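Local coordinates for eukaryotic translation initiation factor 4 gamma 2 (Homo sapiens, PDB 4IUL), which probably acts in translation initiation as an eIF4G-related factor whose MIF4G domain, an all-helical HEAT-repeat fold, interacts with the RNA helicase eIF4A, at residues V64-A67 / L68-K72; Q117-F120 / E121-T124; R145-A148 / K149-L153; F223-M226 / C227-L231; L235-R238 / I239-L242. All coordinates share one frame; numbering follows the deposited sequence.

In the fold
All five contacts are local, formed between neighbouring residues along helices of the MIF4G domain or at their ends. Contacts 1, 2 and 3 lie on helices 53-69, 107-127 and 141-163, whose side chains meet: Leu68 packs on Arg123, and Phe120 on Met152. Contacts 4 and 5 form a second group farther from the centre of the chain, with Leu229 O 3.3 Å from Leu235 CD1. Contacts 2 and 3 are surface contacts, the first combining an amide-carboxylate bond, one long salt bridge and two bridging waters, the second placing two cations together; contacts 1, 4 and 5 are partly buried. Contacts 1 and 4 finish helices, whereas contact 5 starts one.

Contact 1 (V64-A67 / L68-K72); sequences VDKA and LEEPK
The C-terminal end of helix 53-69, where the chain turns off toward helix 74-87, is closed by the carbonyl of Lys66. Lys66 O accepts from both Glu69 N (3.0 Å) and Glu70 N (3.0 Å). The Glu70 donor lies nearly in line with the C=O bond, at a C=O...N angle of 164°, whereas Glu69 N stands above the carbonyl plane. Two residues earlier, Val64 O still takes Leu68 N in a regular helical bond (3.2 Å). Ala67 O then faces the nitrogen of Pro71, which has no hydrogen to give, and receives instead a CA-H...O contact from Pro71 CA at 3.4 Å.

Among the side chains, Lys66 crosses Glu69 at about a right angle, and its CD comes 3.6 Å from Glu69 OE1. The lysine chain bends at chi2 (65°), and its CE lies 4.0 Å from Glu70 CG. The ammonium stays 4.4 Å from Glu69 OE1, beyond salt-bridge range. Lys66 NZ bonds to Asn31 OD1, and Glu69 OE1 pairs with Arg27. On the buried side, Val64 CG1 and Ala67 CB both approach Leu68 CD1.

Attraction between Lys66 and Glu69 is probably weak, as both polar ends have partners elsewhere; the proline denies Ala67 O a helical N-H donor.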
loop_
_atom_site.group_PDB
_atom_site.type_symbol
_atom_site.label_atom_id
_atom_site.label_comp_id
_atom_site.label_asym_id
_atom_site.label_seq_id
_atom_site.Cartn_x
_atom_site.Cartn_y
_atom_site.Cartn_z
ATOM N N VAL A 64 5.970 8.070 1.227
ATOM C CA VAL A 64 4.554 7.729 1.265
ATOM C C VAL A 64 3.718 8.880 0.694
ATOM O O VAL A 64 2.679 8.651 0.066
ATOM C CB VAL A 64 4.111 7.392 2.698
ATOM C CG1 VAL A 64 2.629 7.078 2.725
ATOM C CG2 VAL A 64 4.904 6.180 3.207
ATOM N N ASP A 65 4.184 10.111 0.912
ATOM C CA ASP A 65 3.533 11.321 0.386
ATOM C C ASP A 65 3.435 11.192 -1.146
ATOM O O ASP A 65 2.358 11.311 -1.729
ATOM C CB ASP A 65 4.379 12.568 0.708
ATOM C CG ASP A 65 3.821 13.399 1.862
ATOM O OD1 ASP A 65 2.886 12.932 2.559
ATOM O OD2 ASP A 65 4.339 14.530 2.070
ATOM N N LYS A 66 4.580 10.952 -1.780
ATOM C CA LYS A 66 4.664 10.819 -3.236
ATOM C C LYS A 66 3.891 9.609 -3.776
ATOM O O LYS A 66 3.250 9.706 -4.823
ATOM C CB LYS A 66 6.130 10.725 -3.671
ATOM C CG LYS A 66 6.358 10.799 -5.177
ATOM C CD LYS A 66 5.945 12.154 -5.737
ATOM C CE LYS A 66 6.287 12.285 -7.215
ATOM N NZ LYS A 66 6.019 13.663 -7.728
ATOM N N ALA A 67 3.941 8.485 -3.062
ATOM C CA ALA A 67 3.238 7.278 -3.492
ATOM C C ALA A 67 1.739 7.511 -3.653
ATOM O O ALA A 67 1.131 7.037 -4.617
ATOM C CB ALA A 67 3.488 6.125 -2.502
ATOM N N LEU A 68 1.131 8.232 -2.716
ATOM C CA LEU A 68 -0.295 8.499 -2.830
ATOM C C LEU A 68 -0.631 9.597 -3.841
ATOM O O LEU A 68 -1.800 9.797 -4.172
ATOM C CB LEU A 68 -0.901 8.812 -1.462
ATOM C CG LEU A 68 -1.401 7.541 -0.753
ATOM C CD1 LEU A 68 -0.229 6.621 -0.443
ATOM C CD2 LEU A 68 -2.134 7.908 0.516
ATOM N N GLU A 69 0.387 10.298 -4.337
ATOM C CA GLU A 69 0.161 11.330 -5.340
ATOM C C GLU A 69 0.247 10.683 -6.729
ATOM O O GLU A 69 -0.468 11.077 -7.645
ATOM C CB GLU A 69 1.196 12.460 -5.220
ATOM C CG GLU A 69 1.270 13.080 -3.823
ATOM C CD GLU A 69 2.222 14.262 -3.726
ATOM O OE1 GLU A 69 3.311 14.237 -4.335
ATOM O OE2 GLU A 69 1.885 15.225 -3.015
ATOM N N GLU A 70 1.113 9.681 -6.871
ATOM C CA GLU A 70 1.291 8.974 -8.144
ATOM C C GLU A 70 1.231 7.447 -7.945
ATOM O O GLU A 70 2.226 6.748 -8.145
ATOM C CB GLU A 70 2.644 9.340 -8.758
ATOM C CG GLU A 70 2.941 10.829 -8.842
ATOM C CD GLU A 70 1.999 11.578 -9.776
ATOM O OE1 GLU A 70 1.712 11.060 -10.882
ATOM O OE2 GLU A 70 1.557 12.690 -9.407
ATOM N N PRO A 71 0.057 6.913 -7.562
ATOM C CA PRO A 71 -0.098 5.469 -7.341
ATOM C C PRO A 71 0.338 4.576 -8.501
ATOM O O PRO A 71 0.562 3.377 -8.314
ATOM C CB PRO A 71 -1.585 5.325 -7.006
ATOM C CG PRO A 71 -2.213 6.489 -7.704
ATOM C CD PRO A 71 -1.238 7.601 -7.423
ATOM N N LYS A 72 0.469 5.160 -9.690
ATOM C CA LYS A 72 0.894 4.404 -10.866
ATOM C C LYS A 72 2.298 3.867 -10.660
ATOM O O LYS A 72 2.679 2.859 -11.250
ATOM C CB LYS A 72 0.861 5.287 -12.120
ATOM C CG LYS A 72 -0.545 5.657 -12.565
ATOM C CD LYS A 72 -0.557 6.601 -13.764
ATOM C CE LYS A 72 -1.990 6.976 -14.135
ATOM N NZ LYS A 72 -2.065 7.952 -15.261
#

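Contact 2 (Q117-F120 / E121-T124); sequences QDEF and ENRT
Side chains four residues apart pair along helix 107-127, Gln117 with Glu121 and Glu119 with Arg123. Gln117 NE2 donates to Glu121 OE2 at 3.1 Å, with an N-H...O angle of 156°. The bond reaches the anti side of the carboxylate, the amide and carboxylate planes 45° apart. Gln117 has CG opposite its backbone N (chi1 -178°) and a bend at chi2, which turn the amide up the helix. Glu119 and Arg123 run side by side, with OE2 at the guanidinium edge but 3.7 Å from NH2, a long salt bridge.

One water donates to Glu119 OE2 at 2.7 Å and weakly accepts from Arg123 NH2; another links Glu119 OE1 to Asn122 ND2, again weakly at the amide.

In the backbone, Phe120 O takes both Thr124 N and Thr124 OG1, the hydroxyl at 2.7 Å. Thr124 OG1 also sits 4.0 Å above one face of the Phe120 ring, toward its rim. The ring packs on Met152 of helix 141-163 and on Cys176 of helix 170-181.

Each Glu119 oxygen has a water donor. With Arg123 NE buried and lacking a partner, Glu119 probably holds Arg123 only loosely, by a long ion pair and a weakly bonded water.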
loop_
_atom_site.group_PDB
_atom_site.type_symbol
_atom_site.label_atom_id
_atom_site.label_comp_id
_atom_site.label_asym_id
_atom_site.label_seq_id
_atom_site.Cartn_x
_atom_site.Cartn_y
_atom_site.Cartn_z
ATOM N N GLN A 117 0.072 2.378 8.591
ATOM C CA GLN A 117 -1.091 2.159 9.432
ATOM C C GLN A 117 -1.775 3.526 9.592
ATOM O O GLN A 117 -3.008 3.620 9.599
ATOM C CB GLN A 117 -0.660 1.614 10.797
ATOM C CG GLN A 117 -1.817 1.303 11.748
ATOM C CD GLN A 117 -2.877 0.421 11.107
ATOM O OE1 GLN A 117 -2.589 -0.683 10.640
ATOM N NE2 GLN A 117 -4.116 0.907 11.084
ATOM N N ASP A 118 -0.964 4.579 9.702
ATOM C CA ASP A 118 -1.478 5.942 9.858
ATOM C C ASP A 118 -2.205 6.449 8.611
ATOM O O ASP A 118 -3.315 6.977 8.706
ATOM C CB ASP A 118 -0.351 6.930 10.184
ATOM C CG ASP A 118 0.358 6.616 11.487
ATOM O OD1 ASP A 118 -0.311 6.194 12.458
ATOM O OD2 ASP A 118 1.592 6.815 11.544
ATOM N N GLU A 119 -1.577 6.323 7.445
ATOM C CA GLU A 119 -2.233 6.787 6.229
ATOM C C GLU A 119 -3.553 6.046 6.031
ATOM O O GLU A 119 -4.554 6.654 5.661
ATOM C CB GLU A 119 -1.339 6.593 4.995
ATOM C CG GLU A 119 -0.312 7.694 4.775
ATOM C CD GLU A 119 -0.938 9.040 4.418
ATOM O OE1 GLU A 119 -1.772 9.539 5.200
ATOM O OE2 GLU A 119 -0.590 9.608 3.359
ATOM N N PHE A 120 -3.565 4.745 6.304
ATOM C CA PHE A 120 -4.791 3.976 6.123
ATOM C C PHE A 120 -5.951 4.486 6.977
ATOM O O PHE A 120 -7.092 4.510 6.512
ATOM C CB PHE A 120 -4.576 2.486 6.408
ATOM C CG PHE A 120 -5.716 1.618 5.937
ATOM C CD1 PHE A 120 -5.943 1.428 4.574
ATOM C CD2 PHE A 120 -6.572 1.012 6.846
ATOM C CE1 PHE A 120 -7.003 0.649 4.126
ATOM C CE2 PHE A 120 -7.639 0.230 6.408
ATOM C CZ PHE A 120 -7.857 0.046 5.044
ATOM N N GLU A 121 -5.671 4.885 8.214
ATOM C CA GLU A 121 -6.722 5.395 9.094
ATOM C C GLU A 121 -7.233 6.766 8.641
ATOM O O GLU A 121 -8.437 7.016 8.649
ATOM C CB GLU A 121 -6.221 5.483 10.540
ATOM C CG GLU A 121 -6.157 4.146 11.287
ATOM C CD GLU A 121 -5.405 4.241 12.623
ATOM O OE1 GLU A 121 -5.417 5.321 13.264
ATOM O OE2 GLU A 121 -4.809 3.223 13.044
ATOM N N ASN A 122 -6.326 7.649 8.230
ATOM C CA ASN A 122 -6.722 8.984 7.785
ATOM C C ASN A 122 -7.482 8.971 6.462
ATOM O O ASN A 122 -8.439 9.727 6.286
ATOM C CB ASN A 122 -5.498 9.896 7.660
ATOM C CG ASN A 122 -4.720 10.007 8.965
ATOM O OD1 ASN A 122 -5.284 10.321 10.016
ATOM N ND2 ASN A 122 -3.419 9.747 8.903
ATOM N N ARG A 123 -7.062 8.117 5.535
ATOM C CA ARG A 123 -7.721 8.031 4.237
ATOM C C ARG A 123 -9.109 7.399 4.365
ATOM O O ARG A 123 -9.995 7.653 3.540
ATOM C CB ARG A 123 -6.855 7.238 3.257
ATOM C CG ARG A 123 -5.494 7.894 2.993
ATOM C CD ARG A 123 -5.640 9.236 2.281
ATOM N NE ARG A 123 -4.359 9.926 2.154
ATOM C CZ ARG A 123 -4.173 11.061 1.484
ATOM N NH1 ARG A 123 -5.192 11.647 0.865
ATOM N NH2 ARG A 123 -2.968 11.619 1.442
ATOM N N THR A 124 -9.290 6.584 5.403
ATOM C CA THR A 124 -10.570 5.941 5.663
ATOM C C THR A 124 -11.546 6.979 6.209
ATOM O O THR A 124 -12.713 7.012 5.822
ATOM C CB THR A 124 -10.441 4.813 6.701
ATOM O OG1 THR A 124 -9.619 3.763 6.175
ATOM C CG2 THR A 124 -11.815 4.253 7.039
HETATM O O HOH W 1 0.124 11.890 2.146
HETATM O O HOH W 2 -1.079 10.143 7.556
#

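Contact 3 (R145-A148 / K149-L153); sequences RAIA and KIKML
Lys149 N bonds to Arg145 O at 2.9 Å, and this helical link brings the two basic side chains onto the same flank of helix 141-163. Met152 N to Ala148 O (3.1 Å, N-H...O angle 156°) and Lys151 N to Ile147 O continue the backbone series. Weaker bonds from Ile150 N to both Ala146 O and Ile147 O run beside them.

No side-chain hydrogen bond or salt bridge joins the two segments; the charged ends meet as like charges. Arg145 and Lys149 lie side by side and point the same way, each with its CG trans to the backbone nitrogen (chi1 -171° in Arg145, -156° in Lys149). The arginine chain continues extended to NE, while the lysine bends at chi2. Lys149 CD comes 3.6 Å from Arg145 NH1, obliquely to the guanidinium, and Lys149 NZ is 3.8 Å from Arg145 NH2. Such closeness probably costs some electrostatic energy, partly offset by a long, weak ion pair from Arg145 NH2 to Asp131. With an alanine in place of Lys149, the aliphatic stem beside Arg145 NH1 is gone, and the guanidinium would probably be freer to turn.

Farther along, Lys151 runs parallel to Ile147, its NZ 3.6 Å from Ile147 CG2. Ile150 lays CG1 3.1 Å from Ala146 O.

Helix 107-127 borders this stretch: Val127 touches both Arg145 and Lys149, Arg123 meets Lys151, and Phe120 packs on Met152. Leu153 instead reaches Glu194 and Asp195 of helix 193-210.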
loop_
_atom_site.group_PDB
_atom_site.type_symbol
_atom_site.label_atom_id
_atom_site.label_comp_id
_atom_site.label_asym_id
_atom_site.label_seq_id
_atom_site.Cartn_x
_atom_site.Cartn_y
_atom_site.Cartn_z
ATOM N N ARG A 145 -15.991 13.699 -2.137
ATOM C CA ARG A 145 -16.025 12.286 -1.796
ATOM C C ARG A 145 -15.408 11.431 -2.898
ATOM O O ARG A 145 -14.707 10.463 -2.616
ATOM C CB ARG A 145 -17.466 11.833 -1.547
ATOM C CG ARG A 145 -17.574 10.429 -0.968
ATOM C CD ARG A 145 -19.022 10.019 -0.742
ATOM N NE ARG A 145 -19.128 8.810 0.079
ATOM C CZ ARG A 145 -18.695 7.602 -0.282
ATOM N NH1 ARG A 145 -18.117 7.418 -1.466
ATOM N NH2 ARG A 145 -18.834 6.574 0.548
ATOM N N ALA A 146 -15.664 11.794 -4.151
ATOM C CA ALA A 146 -15.137 11.041 -5.284
ATOM C C ALA A 146 -13.614 11.102 -5.361
ATOM O O ALA A 146 -12.968 10.178 -5.860
ATOM C CB ALA A 146 -15.745 11.556 -6.578
ATOM N N ILE A 147 -13.040 12.195 -4.873
ATOM C CA ILE A 147 -11.594 12.342 -4.887
ATOM C C ILE A 147 -10.972 11.514 -3.763
ATOM O O ILE A 147 -9.937 10.874 -3.954
ATOM C CB ILE A 147 -11.187 13.826 -4.746
ATOM C CG1 ILE A 147 -11.481 14.563 -6.053
ATOM C CG2 ILE A 147 -9.713 13.940 -4.394
ATOM C CD1 ILE A 147 -11.197 16.046 -6.003
ATOM N N ALA A 148 -11.611 11.517 -2.596
ATOM C CA ALA A 148 -11.112 10.760 -1.451
ATOM C C ALA A 148 -11.222 9.263 -1.727
ATOM O O ALA A 148 -10.429 8.464 -1.225
ATOM C CB ALA A 148 -11.900 11.118 -0.203
ATOM N N LYS A 149 -12.216 8.893 -2.527
ATOM C CA LYS A 149 -12.434 7.500 -2.886
ATOM C C LYS A 149 -11.270 7.052 -3.774
ATOM O O LYS A 149 -10.848 5.896 -3.731
ATOM C CB LYS A 149 -13.759 7.359 -3.635
ATOM C CG LYS A 149 -14.386 5.976 -3.575
ATOM C CD LYS A 149 -15.003 5.694 -2.205
ATOM C CE LYS A 149 -15.711 4.341 -2.196
ATOM N NZ LYS A 149 -16.363 4.038 -0.889
ATOM N N ILE A 150 -10.743 7.979 -4.570
ATOM C CA ILE A 150 -9.621 7.671 -5.450
ATOM C C ILE A 150 -8.297 7.607 -4.673
ATOM O O ILE A 150 -7.384 6.877 -5.055
ATOM C CB ILE A 150 -9.494 8.716 -6.577
ATOM C CG1 ILE A 150 -10.769 8.729 -7.422
ATOM C CG2 ILE A 150 -8.307 8.388 -7.460
ATOM C CD1 ILE A 150 -10.773 9.785 -8.523
ATOM N N LYS A 151 -8.191 8.371 -3.588
ATOM C CA LYS A 151 -6.980 8.357 -2.773
ATOM C C LYS A 151 -6.871 7.035 -2.018
ATOM O O LYS A 151 -5.786 6.474 -1.888
ATOM C CB LYS A 151 -6.982 9.513 -1.766
ATOM C CG LYS A 151 -6.759 10.897 -2.378
ATOM C CD LYS A 151 -5.452 10.952 -3.162
ATOM C CE LYS A 151 -5.177 12.346 -3.705
ATOM N NZ LYS A 151 -6.262 12.844 -4.591
ATOM N N MET A 152 -8.008 6.547 -1.530
ATOM C CA MET A 152 -8.067 5.298 -0.782
ATOM C C MET A 152 -7.595 4.123 -1.633
ATOM O O MET A 152 -6.893 3.237 -1.141
ATOM C CB MET A 152 -9.499 5.042 -0.304
ATOM C CG MET A 152 -9.662 3.830 0.604
ATOM S SD MET A 152 -8.924 4.067 2.247
ATOM C CE MET A 152 -7.278 3.361 1.996
ATOM N N LEU A 153 -7.976 4.108 -2.907
ATOM C CA LEU A 153 -7.562 3.019 -3.787
ATOM C C LEU A 153 -6.061 3.084 -4.038
ATOM O O LEU A 153 -5.385 2.055 -4.085
ATOM C CB LEU A 153 -8.330 3.068 -5.111
ATOM C CG LEU A 153 -9.846 2.926 -4.932
ATOM C CD1 LEU A 153 -10.540 2.808 -6.294
ATOM C CD2 LEU A 153 -10.128 1.697 -4.089
#

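Contact 4 (F223-M226 / C227-L231)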
loop_
_atom_site.group_PDB
_atom_site.type_symbol
_atom_site.label_atom_id
_atom_site.label_comp_id
_atom_site.label_asym_id
_atom_site.label_seq_id
_atom_site.Cartn_x
_atom_site.Cartn_y
_atom_site.Cartn_z
ATOM N N PHE A 223 -14.031 -15.408 -0.608
ATOM C CA PHE A 223 -14.344 -15.955 -1.917
ATOM C C PHE A 223 -15.786 -16.425 -2.113
ATOM O O PHE A 223 -16.232 -16.603 -3.249
ATOM C CB PHE A 223 -13.350 -17.064 -2.278
ATOM C CG PHE A 223 -12.019 -16.539 -2.739
ATOM C CD1 PHE A 223 -11.102 -16.014 -1.825
ATOM C CD2 PHE A 223 -11.703 -16.510 -4.096
ATOM C CE1 PHE A 223 -9.890 -15.464 -2.255
ATOM C CE2 PHE A 223 -10.499 -15.962 -4.539
ATOM C CZ PHE A 223 -9.587 -15.436 -3.614
ATOM N N ALA A 224 -16.515 -16.629 -1.020
ATOM C CA ALA A 224 -17.915 -17.017 -1.140
ATOM C C ALA A 224 -18.585 -15.732 -1.621
ATOM O O ALA A 224 -19.300 -15.708 -2.627
ATOM C CB ALA A 224 -18.474 -17.427 0.210
ATOM N N ARG A 225 -18.311 -14.658 -0.893
ATOM C CA ARG A 225 -18.837 -13.342 -1.203
ATOM C C ARG A 225 -18.529 -12.967 -2.658
ATOM O O ARG A 225 -19.355 -12.350 -3.331
ATOM C CB ARG A 225 -18.222 -12.332 -0.230
ATOM C CG ARG A 225 -18.404 -10.870 -0.574
ATOM C CD ARG A 225 -19.843 -10.420 -0.491
ATOM N NE ARG A 225 -19.927 -8.966 -0.615
ATOM C CZ ARG A 225 -21.060 -8.286 -0.743
ATOM N NH1 ARG A 225 -22.224 -8.924 -0.769
ATOM N NH2 ARG A 225 -21.027 -6.965 -0.844
ATOM N N MET A 226 -17.351 -13.361 -3.141
ATOM C CA MET A 226 -16.927 -13.068 -4.510
ATOM C C MET A 226 -17.709 -13.856 -5.561
ATOM O O MET A 226 -18.013 -13.328 -6.636
ATOM C CB MET A 226 -15.428 -13.349 -4.680
ATOM C CG MET A 226 -14.504 -12.273 -4.097
ATOM S SD MET A 226 -12.779 -12.799 -3.888
ATOM C CE MET A 226 -12.113 -12.633 -5.549
ATOM N N CYS A 227 -18.018 -15.115 -5.256
ATOM C CA CYS A 227 -18.767 -15.974 -6.173
ATOM C C CYS A 227 -20.196 -15.483 -6.347
ATOM O O CYS A 227 -20.778 -15.628 -7.420
ATOM C CB CYS A 227 -18.801 -17.420 -5.662
ATOM S SG CYS A 227 -17.290 -18.370 -5.931
ATOM N N SER A 228 -20.759 -14.903 -5.289
ATOM C CA SER A 228 -22.128 -14.402 -5.339
ATOM C C SER A 228 -22.216 -12.980 -5.886
ATOM O O SER A 228 -23.173 -12.262 -5.596
ATOM C CB SER A 228 -22.762 -14.451 -3.946
ATOM O OG SER A 228 -22.087 -13.591 -3.047
ATOM N N LEU A 229 -21.215 -12.580 -6.670
ATOM C CA LEU A 229 -21.173 -11.247 -7.267
ATOM C C LEU A 229 -20.699 -11.314 -8.716
ATOM O O LEU A 229 -20.911 -10.376 -9.490
ATOM C CB LEU A 229 -20.227 -10.319 -6.489
ATOM C CG LEU A 229 -20.525 -9.919 -5.040
ATOM C CD1 LEU A 229 -19.404 -9.024 -4.532
ATOM C CD2 LEU A 229 -21.858 -9.197 -4.949
ATOM N N MET A 230 -20.051 -12.415 -9.084
ATOM C CA MET A 230 -19.549 -12.564 -10.444
ATOM C C MET A 230 -20.657 -12.890 -11.432
ATOM O O MET A 230 -20.417 -12.973 -12.636
ATOM C CB MET A 230 -18.464 -13.641 -10.509
ATOM C CG MET A 230 -18.871 -14.984 -9.958
ATOM S SD MET A 230 -17.564 -16.200 -10.200
ATOM C CE MET A 230 -18.346 -17.298 -11.388
ATOM N N LEU A 231 -21.868 -13.077 -10.919
ATOM C CA LEU A 231 -23.018 -13.376 -11.763
ATOM C C LEU A 231 -24.044 -12.259 -11.636
ATOM O O LEU A 231 -25.187 -12.392 -12.082
ATOM C CB LEU A 231 -23.647 -14.713 -11.366
ATOM C CG LEU A 231 -23.273 -15.947 -12.196
ATOM C CD1 LEU A 231 -21.764 -16.084 -12.316
ATOM C CD2 LEU A 231 -23.874 -17.178 -11.543
#
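Ser228 N and OG serve two carbonyls, Ala224 O and Arg225 O, at the end of helix 216-227. Phe223 O takes Cys227 N at 3.1 Å, and Ala224 O takes Ser228 N at 3.1 Å, with a C=O...N angle of 165°. Ser228 is the first residue to leave helical geometry. Arg225 O receives the Ser228 hydroxyl, with OG at 3.0 Å and above the carbonyl plane. That hydroxyl is placed between the backbone N and the carbonyl carbon (chi1 64°), a setting that turns it back to the preceding turn. Met226 O accepts from Leu229 N at 3.3 Å, the donor again well out of the carbonyl plane, and more weakly from Met230 N. All four carbonyls of 223-226 are therefore engaged; among the stronger donors only Ser228 N lies nearly along the C=O direction.

Arg225 directs its charge elsewhere: NH2 bonds to Leu181 O, and NE is also satisfied outside the two segments. Leu229 CD1 lies over one face of its guanidinium, 3.9 Å above the plane, and Leu229 CG touches Arg225 O. Within 223-226, Met226 SD sits over the centre of the Phe223 ring, 3.8 Å above it, a Met-aromatic contact.

The buried face of this helix end meets helix 237-251. Phe223 packs on Val247 and Arg250, Met226 on Thr246, and Met230, in the following loop, on Gln244; Trp254 also touches Phe223.

Contact 5 (L235-R238 / I239-L242); sequences LPAR and IRFL
Ile239 fills the angle between Leu235, Pro236 and Arg238 at the start of helix 237-251, where Pro236 holds the N-cap position. Ile239 CG2 meets Leu235 CD1 at 4.1 Å, the two side chains crossing at about a right angle. CG1 lies 4.0 Å from Pro236 CD, here with both side chains pointing the same way. CD1 goes over one face of the Arg238 guanidinium, 4.0 Å from NH1. The arginine reaches this position by a turn at chi3 (103°), and its NH2 forms a salt bridge with Glu197. An alanine in place of Ile239 would probably open a gap beside Leu235 and Pro236 and leave the Arg238 guanidinium without its apolar cover.

Arg240 CG stands between its backbone N and carbonyl carbon (chi1 67°), which directs the extended chain back toward Leu235 O. That oxygen lies at the guanidinium edge, in plane, but NH1 bonds it only weakly (3.3 Å). Ala237 CA lies over one face. Phe241 sets its ring beside Ala237, with CE2 3.5 Å from CB.

Helix 193-210 packs beside this first turn: Leu196 touches Leu235, Glu197 Ile239 and Cys200 Leu242. Met230 O, in the loop after helix 216-227, packs against Arg240 CB.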
loop_
_atom_site.group_PDB
_atom_site.type_symbol
_atom_site.label_atom_id
_atom_site.label_comp_id
_atom_site.label_asym_id
_atom_site.label_seq_id
_atom_site.Cartn_x
_atom_site.Cartn_y
_atom_site.Cartn_z
ATOM N N LEU A 235 -23.013 -5.486 -12.480
ATOM C CA LEU A 235 -21.602 -5.254 -12.769
ATOM C C LEU A 235 -21.244 -5.459 -14.233
ATOM O O LEU A 235 -21.761 -6.362 -14.889
ATOM C CB LEU A 235 -20.735 -6.185 -11.920
ATOM C CG LEU A 235 -20.920 -6.143 -10.402
ATOM C CD1 LEU A 235 -20.073 -7.228 -9.766
ATOM C CD2 LEU A 235 -20.535 -4.772 -9.868
ATOM N N PRO A 236 -20.340 -4.619 -14.765
ATOM C CA PRO A 236 -19.900 -4.709 -16.159
ATOM C C PRO A 236 -19.389 -6.110 -16.487
ATOM O O PRO A 236 -19.150 -6.914 -15.587
ATOM C CB PRO A 236 -18.797 -3.657 -16.232
ATOM C CG PRO A 236 -19.297 -2.609 -15.303
ATOM C CD PRO A 236 -19.774 -3.421 -14.118
ATOM N N ALA A 237 -19.216 -6.397 -17.772
ATOM C CA ALA A 237 -18.736 -7.706 -18.196
ATOM C C ALA A 237 -17.315 -7.941 -17.702
ATOM O O ALA A 237 -17.028 -8.968 -17.091
ATOM C CB ALA A 237 -18.790 -7.821 -19.716
ATOM N N ARG A 238 -16.433 -6.982 -17.970
ATOM C CA ARG A 238 -15.034 -7.076 -17.562
ATOM C C ARG A 238 -14.865 -7.380 -16.079
ATOM O O ARG A 238 -14.033 -8.201 -15.703
ATOM C CB ARG A 238 -14.290 -5.777 -17.891
ATOM C CG ARG A 238 -12.867 -5.715 -17.324
ATOM C CD ARG A 238 -12.079 -4.508 -17.846
ATOM N NE ARG A 238 -11.970 -3.404 -16.890
ATOM C CZ ARG A 238 -13.001 -2.740 -16.369
ATOM N NH1 ARG A 238 -14.246 -3.061 -16.701
ATOM N NH2 ARG A 238 -12.788 -1.738 -15.524
ATOM N N ILE A 239 -15.653 -6.712 -15.241
ATOM C CA ILE A 239 -15.569 -6.903 -13.798
ATOM C C ILE A 239 -15.905 -8.327 -13.365
ATOM O O ILE A 239 -15.126 -8.960 -12.654
ATOM C CB ILE A 239 -16.491 -5.914 -13.049
ATOM C CG1 ILE A 239 -16.027 -4.477 -13.303
ATOM C CG2 ILE A 239 -16.493 -6.222 -11.556
ATOM C CD1 ILE A 239 -14.602 -4.183 -12.853
ATOM N N ARG A 240 -17.053 -8.843 -13.790
ATOM C CA ARG A 240 -17.416 -10.193 -13.391
ATOM C C ARG A 240 -16.546 -11.267 -14.042
ATOM O O ARG A 240 -16.524 -12.404 -13.583
ATOM C CB ARG A 240 -18.903 -10.466 -13.641
ATOM C CG ARG A 240 -19.358 -10.511 -15.079
ATOM C CD ARG A 240 -20.779 -11.063 -15.120
ATOM N NE ARG A 240 -21.275 -11.275 -16.475
ATOM C CZ ARG A 240 -21.715 -10.307 -17.273
ATOM N NH1 ARG A 240 -21.724 -9.049 -16.851
ATOM N NH2 ARG A 240 -22.150 -10.601 -18.490
ATOM N N PHE A 241 -15.821 -10.916 -15.099
ATOM C CA PHE A 241 -14.936 -11.890 -15.732
ATOM C C PHE A 241 -13.613 -11.891 -14.969
ATOM O O PHE A 241 -12.885 -12.886 -14.952
ATOM C CB PHE A 241 -14.681 -11.546 -17.204
ATOM C CG PHE A 241 -15.901 -11.677 -18.085
ATOM C CD1 PHE A 241 -16.822 -12.707 -17.882
ATOM C CD2 PHE A 241 -16.118 -10.783 -19.134
ATOM C CE1 PHE A 241 -17.938 -12.844 -18.708
ATOM C CE2 PHE A 241 -17.228 -10.913 -19.966
ATOM C CZ PHE A 241 -18.142 -11.945 -19.751
ATOM N N LEU A 242 -13.323 -10.761 -14.329
ATOM C CA LEU A 242 -12.099 -10.598 -13.554
ATOM C C LEU A 242 -12.255 -11.341 -12.230
ATOM O O LEU A 242 -11.287 -11.874 -11.688
ATOM C CB LEU A 242 -11.839 -9.111 -13.294
ATOM C CG LEU A 242 -10.382 -8.644 -13.302
ATOM C CD1 LEU A 242 -9.580 -9.452 -12.293
ATOM C CD2 LEU A 242 -9.799 -8.813 -14.692
#